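Local coordinates for LPP20 lipofamily protein (Helicobacter pylori R046Wa, PDB 4KZS) that is of unknown function but is secreted by this human pathogen and may be related to the outer-membrane Tol-Pal system, at residues A147-I150 with E151-L154; G162-E165 with N166-K169; L249-D252 with E253-K256. All blocks are in the same frame, centred on the assembly; numbering follows the deposited sequence.

Contact 1 (A147-I150 with E151-L154); sequences AMPI and ERIL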
loop_
_atom_site.group_PDB
_atom_site.type_symbol
_atom_site.label_atom_id
_atom_site.label_comp_id
_atom_site.label_asym_id
_atom_site.label_seq_id
_atom_site.Cartn_x
_atom_site.Cartn_y
_atom_site.Cartn_z
ATOM N N ALA A 147 8.383 -2.720 1.930
ATOM C CA ALA A 147 9.676 -3.395 1.729
ATOM C C ALA A 147 10.899 -2.489 1.773
ATOM O O ALA A 147 11.935 -2.844 2.361
ATOM C CB ALA A 147 9.678 -4.193 0.410
ATOM N N MET A 148 10.848 -1.343 1.121
ATOM C CA MET A 148 12.083 -0.598 1.029
ATOM C C MET A 148 12.633 -0.160 2.389
ATOM O O MET A 148 13.827 -0.322 2.687
ATOM C CB MET A 148 11.878 0.595 0.136
ATOM C CG MET A 148 11.892 0.208 -1.306
ATOM S SD MET A 148 11.514 1.638 -2.303
ATOM C CE MET A 148 12.956 2.662 -1.896
ATOM N N PRO A 149 11.774 0.416 3.235
ATOM C CA PRO A 149 12.321 0.697 4.568
ATOM C C PRO A 149 12.851 -0.573 5.290
ATOM O O PRO A 149 13.990 -0.543 5.851
ATOM C CB PRO A 149 11.134 1.337 5.309
ATOM C CG PRO A 149 10.217 1.837 4.225
ATOM C CD PRO A 149 10.366 0.844 3.099
ATOM N N ILE A 150 12.060 -1.668 5.274
ATOM C CA ILE A 150 12.486 -2.896 5.969
ATOM C C ILE A 150 13.823 -3.228 5.423
ATOM O O ILE A 150 14.739 -3.557 6.164
ATOM C CB ILE A 150 11.485 -4.076 5.810
ATOM C CG1 ILE A 150 10.205 -3.722 6.582
ATOM C CG2 ILE A 150 12.104 -5.397 6.297
ATOM C CD1 ILE A 150 9.024 -4.623 6.371
ATOM N N GLU A 151 13.970 -3.088 4.117
ATOM C CA GLU A 151 15.243 -3.513 3.512
ATOM C C GLU A 151 16.395 -2.615 3.870
ATOM O O GLU A 151 17.534 -3.082 4.000
ATOM C CB GLU A 151 15.128 -3.587 2.021
ATOM C CG GLU A 151 16.455 -3.628 1.334
ATOM C CD GLU A 151 16.285 -3.589 -0.154
ATOM O OE1 GLU A 151 15.798 -4.606 -0.707
ATOM O OE2 GLU A 151 16.645 -2.549 -0.752
ATOM N N ARG A 152 16.103 -1.324 4.022
ATOM C CA ARG A 152 17.138 -0.384 4.416
ATOM C C ARG A 152 17.703 -0.837 5.761
ATOM O O ARG A 152 18.921 -0.987 5.907
ATOM C CB ARG A 152 16.611 1.048 4.490
ATOM C CG ARG A 152 17.604 2.048 3.914
ATOM C CD ARG A 152 17.139 3.498 3.985
ATOM N NE ARG A 152 15.685 3.665 3.918
ATOM C CZ ARG A 152 15.006 4.601 4.592
ATOM N NH1 ARG A 152 15.626 5.476 5.405
ATOM N NH2 ARG A 152 13.686 4.663 4.464
ATOM N N ILE A 153 16.807 -1.109 6.713
ATOM C CA ILE A 153 17.224 -1.646 7.992
ATOM C C ILE A 153 18.093 -2.885 7.839
ATOM O O ILE A 153 19.215 -2.936 8.378
ATOM C CB ILE A 153 16.026 -2.008 8.850
ATOM C CG1 ILE A 153 15.137 -0.778 8.960
ATOM C CG2 ILE A 153 16.515 -2.507 10.200
ATOM C CD1 ILE A 153 13.929 -0.965 9.828
ATOM N N LEU A 154 17.581 -3.877 7.102
ATOM C CA LEU A 154 18.276 -5.161 6.981
ATOM C C LEU A 154 19.685 -4.986 6.440
ATOM O O LEU A 154 20.622 -5.564 6.987
ATOM C CB LEU A 154 17.487 -6.126 6.119
ATOM C CG LEU A 154 16.240 -6.614 6.838
ATOM C CD1 LEU A 154 15.407 -7.549 5.980
ATOM C CD2 LEU A 154 16.678 -7.302 8.109
#
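Ile150 and Leu154 sit one helical turn apart and run alongside each other in the same direction. Ile150 CG2 meets Leu154 CD1 at 4.0 Å. This is the apolar contact between the two side chains. The Ile150 torsion places it: with chi1 at -69°, the ethyl arm (CG1) lies next to the backbone N and the methyl CG2 is left opposite that N, on the side of Leu154. Leu154 turns its CG back over the previous turn, 3.5 Å from Ile150 O. Ile153 does likewise, with CG1 at 3.3 Å from Pro149 O. The main chain is helical from Ala147 to Leu154, with a kink at Pro149. Glu151 N bonds to Ala147 O at 2.7 Å, and Leu154 N reaches Ile150 O at 3.0 Å. Pro149 has no N-H to give to the turn before. Its carbonyl is still used, by Ile153 N at 3.0 Å. The Arg152 chain bends at chi3 (-30°), which brings NH2 back obliquely to Pro149 CA at 4.2 Å. Its NH1 makes a weak hydrogen bond with Asn72. The extended Glu151 chain leads away to Tyr114 OH, which hydrogen-bonds OE1. Both segments lie on helix 135-157, which probably belongs to the three-helix bundle of this protein. Ile150 and Ile153 face helix 103-121, where they pack on Tyr114, Leu117 and Leu110.

Contact 2 (G162-E165 with N166-K169); sequences GSLE and NYEK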
loop_
_atom_site.group_PDB
_atom_site.type_symbol
_atom_site.label_atom_id
_atom_site.label_comp_id
_atom_site.label_asym_id
_atom_site.label_seq_id
_atom_site.Cartn_x
_atom_site.Cartn_y
_atom_site.Cartn_z
ATOM N N GLY A 162 19.431 -8.776 -0.862
ATOM C CA GLY A 162 19.884 -8.125 -2.095
ATOM C C GLY A 162 18.999 -7.122 -2.840
ATOM O O GLY A 162 19.302 -5.916 -2.822
ATOM N N SER A 163 17.931 -7.574 -3.518
ATOM C CA SER A 163 17.280 -6.652 -4.479
ATOM C C SER A 163 15.767 -6.535 -4.756
ATOM O O SER A 163 15.036 -7.522 -4.952
ATOM C CB SER A 163 17.981 -6.688 -5.821
ATOM O OG SER A 163 17.487 -5.607 -6.584
ATOM N N LEU A 164 15.345 -5.270 -4.841
ATOM C CA LEU A 164 13.998 -4.907 -5.271
ATOM C C LEU A 164 14.008 -4.275 -6.648
ATOM O O LEU A 164 12.990 -4.286 -7.328
ATOM C CB LEU A 164 13.339 -3.954 -4.284
ATOM C CG LEU A 164 12.936 -4.631 -2.978
ATOM C CD1 LEU A 164 12.739 -3.611 -1.863
ATOM C CD2 LEU A 164 11.694 -5.470 -3.182
ATOM N N GLU A 165 15.159 -3.742 -7.051
ATOM C CA GLU A 165 15.343 -3.091 -8.353
ATOM C C GLU A 165 14.548 -3.744 -9.477
ATOM O O GLU A 165 13.979 -3.064 -10.331
ATOM C CB GLU A 165 16.818 -3.060 -8.744
ATOM C CG GLU A 165 17.062 -2.864 -10.239
ATOM C CD GLU A 165 18.408 -2.257 -10.559
ATOM O OE1 GLU A 165 18.776 -2.260 -11.762
ATOM O OE2 GLU A 165 19.088 -1.777 -9.615
ATOM N N ASN A 166 14.504 -5.064 -9.464
ATOM C CA ASN A 166 13.843 -5.778 -10.515
ATOM C C ASN A 166 12.368 -5.620 -10.446
ATOM O O ASN A 166 11.698 -5.524 -11.465
ATOM C CB ASN A 166 14.168 -7.250 -10.418
ATOM C CG ASN A 166 14.484 -7.835 -11.757
ATOM O OD1 ASN A 166 13.573 -8.168 -12.521
ATOM N ND2 ASN A 166 15.791 -7.928 -12.079
ATOM N N TYR A 167 11.861 -5.640 -9.227
ATOM C CA TYR A 167 10.451 -5.549 -9.019
ATOM C C TYR A 167 10.010 -4.156 -9.337
ATOM O O TYR A 167 8.962 -3.950 -9.926
ATOM C CB TYR A 167 10.140 -5.835 -7.583
ATOM C CG TYR A 167 9.904 -7.279 -7.291
ATOM C CD1 TYR A 167 9.181 -8.078 -8.164
ATOM C CD2 TYR A 167 10.356 -7.835 -6.107
ATOM C CE1 TYR A 167 8.937 -9.406 -7.876
ATOM C CE2 TYR A 167 10.109 -9.158 -5.807
ATOM C CZ TYR A 167 9.404 -9.944 -6.696
ATOM O OH TYR A 167 9.146 -11.267 -6.411
ATOM N N GLU A 168 10.821 -3.191 -8.952
ATOM C CA GLU A 168 10.516 -1.829 -9.259
ATOM C C GLU A 168 10.283 -1.703 -10.763
ATOM O O GLU A 168 9.190 -1.359 -11.191
ATOM C CB GLU A 168 11.629 -0.935 -8.764
ATOM C CG GLU A 168 11.597 -0.780 -7.256
ATOM C CD GLU A 168 10.634 0.294 -6.783
ATOM O OE1 GLU A 168 10.462 0.459 -5.563
ATOM O OE2 GLU A 168 10.059 1.003 -7.616
ATOM N N LYS A 169 11.287 -2.032 -11.562
ATOM C CA LYS A 169 11.108 -2.126 -13.012
ATOM C C LYS A 169 9.742 -2.669 -13.370
ATOM O O LYS A 169 8.912 -1.964 -13.918
ATOM C CB LYS A 169 12.204 -2.961 -13.678
ATOM C CG LYS A 169 12.104 -2.988 -15.196
ATOM C CD LYS A 169 12.413 -1.619 -15.811
ATOM C CE LYS A 169 12.291 -1.649 -17.331
ATOM N NZ LYS A 169 12.713 -0.423 -18.042
#
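Leu164 O receives the first amides of helix 165-172, so this contact is the N-terminal turn of a short alpha-helix. Glu168 N bonds to Leu164 O at 2.9 Å and fairly straight (164° at the hydrogen). Tyr167 N also points to that oxygen, but the bond is weak and bent (125°). One carbonyl therefore gathers two N-H groups. Lys169 N continues the pattern with a bond to Glu165 O.

Glu168 can be followed outward. Its CB lies 3.5 Å from Glu165 O and somewhat farther from Leu164 O. CG, beside the backbone N, stays 3.8 Å from Leu164 O. The chain then bends at chi2 (-84°) and carries the carboxylate away from the turn. At the tip, Glu168 OE1 packs against Met148 SD at 3.6 Å, and the side chain also touches Leu144, both on helix 135-157. The end of Glu168 thus meets the neighbouring helix rather than the loop it started from.

Leu164 is the buried residue of the turn. Its side chain is shared between helix 135-157, where it rests on Ala147 and Glu151, and the aromatic ring of Tyr167. That ring also makes edge-to-face contacts with Phe121 and Tyr118, both on helix 103-121. The short helix is in this way packed against helices 103-121 and 135-157. Tyr167 CB is 3.3 Å from Leu164 O. Farther out, Leu164 CD2 comes to the edge of the ring, near its plane, 4.0 Å from Tyr167 CD2.

Contact 3 (L249-D252 with E253-K256); sequences LEVD and EKNK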
loop_
_atom_site.group_PDB
_atom_site.type_symbol
_atom_site.label_atom_id
_atom_site.label_comp_id
_atom_site.label_asym_id
_atom_site.label_seq_id
_atom_site.Cartn_x
_atom_site.Cartn_y
_atom_site.Cartn_z
ATOM N N LEU A 249 -20.626 23.189 -16.091
ATOM C CA LEU A 249 -20.605 23.254 -14.636
ATOM C C LEU A 249 -20.896 21.877 -13.962
ATOM O O LEU A 249 -20.694 21.710 -12.757
ATOM C CB LEU A 249 -21.535 24.383 -14.143
ATOM C CG LEU A 249 -21.617 25.682 -14.984
ATOM C CD1 LEU A 249 -22.662 26.645 -14.444
ATOM C CD2 LEU A 249 -20.281 26.398 -15.110
ATOM N N GLU A 250 -21.332 20.895 -14.751
ATOM C CA GLU A 250 -21.425 19.499 -14.305
ATOM C C GLU A 250 -20.017 18.861 -14.313
ATOM O O GLU A 250 -19.865 17.646 -14.496
ATOM C CB GLU A 250 -22.419 18.728 -15.208
ATOM C CG GLU A 250 -22.590 17.219 -14.957
ATOM C CD GLU A 250 -23.453 16.514 -16.015
ATOM O OE1 GLU A 250 -24.668 16.802 -16.079
ATOM O OE2 GLU A 250 -22.939 15.662 -16.783
ATOM N N VAL A 251 -18.991 19.694 -14.116
ATOM C CA VAL A 251 -17.588 19.259 -13.986
ATOM C C VAL A 251 -17.467 18.101 -13.004
ATOM O O VAL A 251 -16.497 17.361 -13.023
ATOM C CB VAL A 251 -16.675 20.423 -13.505
ATOM C CG1 VAL A 251 -16.961 20.826 -12.062
ATOM C CG2 VAL A 251 -15.209 20.072 -13.649
ATOM N N ASP A 252 -18.483 17.966 -12.151
ATOM C CA ASP A 252 -18.501 16.987 -11.074
ATOM C C ASP A 252 -18.513 15.540 -11.483
ATOM O O ASP A 252 -18.025 14.723 -10.718
ATOM C CB ASP A 252 -19.664 17.242 -10.113
ATOM C CG ASP A 252 -19.223 17.941 -8.844
ATOM O OD1 ASP A 252 -18.569 19.000 -8.965
ATOM O OD2 ASP A 252 -19.526 17.430 -7.734
ATOM N N GLU A 253 -19.068 15.187 -12.647
ATOM C CA GLU A 253 -18.994 13.774 -13.024
ATOM C C GLU A 253 -17.529 13.347 -13.036
ATOM O O GLU A 253 -17.205 12.165 -12.913
ATOM C CB GLU A 253 -19.662 13.438 -14.355
ATOM C CG GLU A 253 -19.551 11.932 -14.635
ATOM C CD GLU A 253 -20.237 11.436 -15.899
ATOM O OE1 GLU A 253 -20.201 12.134 -16.932
ATOM O OE2 GLU A 253 -20.792 10.316 -15.858
ATOM N N LYS A 254 -16.654 14.340 -13.155
ATOM C CA LYS A 254 -15.211 14.147 -13.102
ATOM C C LYS A 254 -14.750 14.177 -11.635
ATOM O O LYS A 254 -14.299 13.168 -11.080
ATOM C CB LYS A 254 -14.537 15.246 -13.945
ATOM C CG LYS A 254 -13.021 15.229 -14.016
ATOM C CD LYS A 254 -12.482 16.251 -15.013
ATOM C CE LYS A 254 -12.811 17.675 -14.610
ATOM N NZ LYS A 254 -12.349 17.976 -13.227
ATOM N N ASN A 255 -14.902 15.343 -11.019
ATOM C CA ASN A 255 -14.563 15.575 -9.615
ATOM C C ASN A 255 -15.073 14.448 -8.700
ATOM O O ASN A 255 -14.508 14.168 -7.639
ATOM C CB ASN A 255 -15.159 16.925 -9.164
ATOM C CG ASN A 255 -15.216 17.975 -10.290
ATOM O OD1 ASN A 255 -15.952 18.965 -10.193
ATOM N ND2 ASN A 255 -14.440 17.766 -11.353
ATOM N N LYS A 256 -16.151 13.805 -9.128
ATOM C CA LYS A 256 -16.757 12.740 -8.378
ATOM C C LYS A 256 -16.243 11.407 -8.895
ATOM O O LYS A 256 -16.135 10.452 -8.130
ATOM C CB LYS A 256 -18.291 12.807 -8.480
ATOM C CG LYS A 256 -19.024 11.690 -7.733
ATOM C CD LYS A 256 -20.231 11.142 -8.495
ATOM C CE LYS A 256 -19.897 10.440 -9.813
ATOM N NZ LYS A 256 -19.075 9.210 -9.694
#
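The amide of Glu253 bonds to Glu250 O at 3.2 Å, approaching from above the carbonyl plane, and Asn255 N bonds to Val251 O at 3.3 Å, in that carbonyl's plane and on a lone pair. Together these bonds turn the incoming loop into the first turn of helix 252-262. Lys254 N and Lys256 N also point back, to Val251 O and Asp252 O, but both nitrogens are less surely placed.

Val251 and Lys254 carry the side-chain packing. Val251 CG2 is anti to the backbone N and lies 3.5 Å from Lys254 CE, with the two side chains set obliquely to each other. The Lys254 chain leaves the helix extended, then bends at chi3 and chi4 (64° and 54°). That fold brings its end back over the valine, with NZ 3.6 Å from Val251 CG2. The contact is made by the methylene CE; the NZ end is close by but gains little from a methyl group.

The acids Glu250 and Glu253 come near each other on another side. Glu250 OE2 and Glu253 OE1 are 4.5 Å apart, and Asp222 brings a further carboxylate close to Glu250. This gathering of negative charge could favour protonation of one of the group. Glu253 OE2 has a partner of its own in the backbone N of Ser223.

Among the neighbours, helix 190-200 is met by Lys254, on Ala195 and Ala199, and by Glu253, on Leu196. Glu253 also reaches Thr242 and Asp222 in the loops, and Lys256 reaches Gln240. The contact therefore joins the last modelled helix to helix 190-200 and to the loops beside it.

In the fold
Contacts 1 and 2 belong together. Their centres are about 13 Å apart, both lie in the middle domain, and they touch directly. Leu164 CD1 comes 3.9 Å from Ala147 CB and 4.0 Å from Met148 CG, so the start of helix 165-172 is packed onto helix 135-157. Contact 3 stands apart in the C-terminal domain. Its centre is about 41 Å from that of contact 1, on the opposite side of the chain's centre, and about 39 Å from that of contact 2. The nearest atoms of contacts 2 and 3 are about 27 Å apart. Along the chain each contact is complete before the next begins.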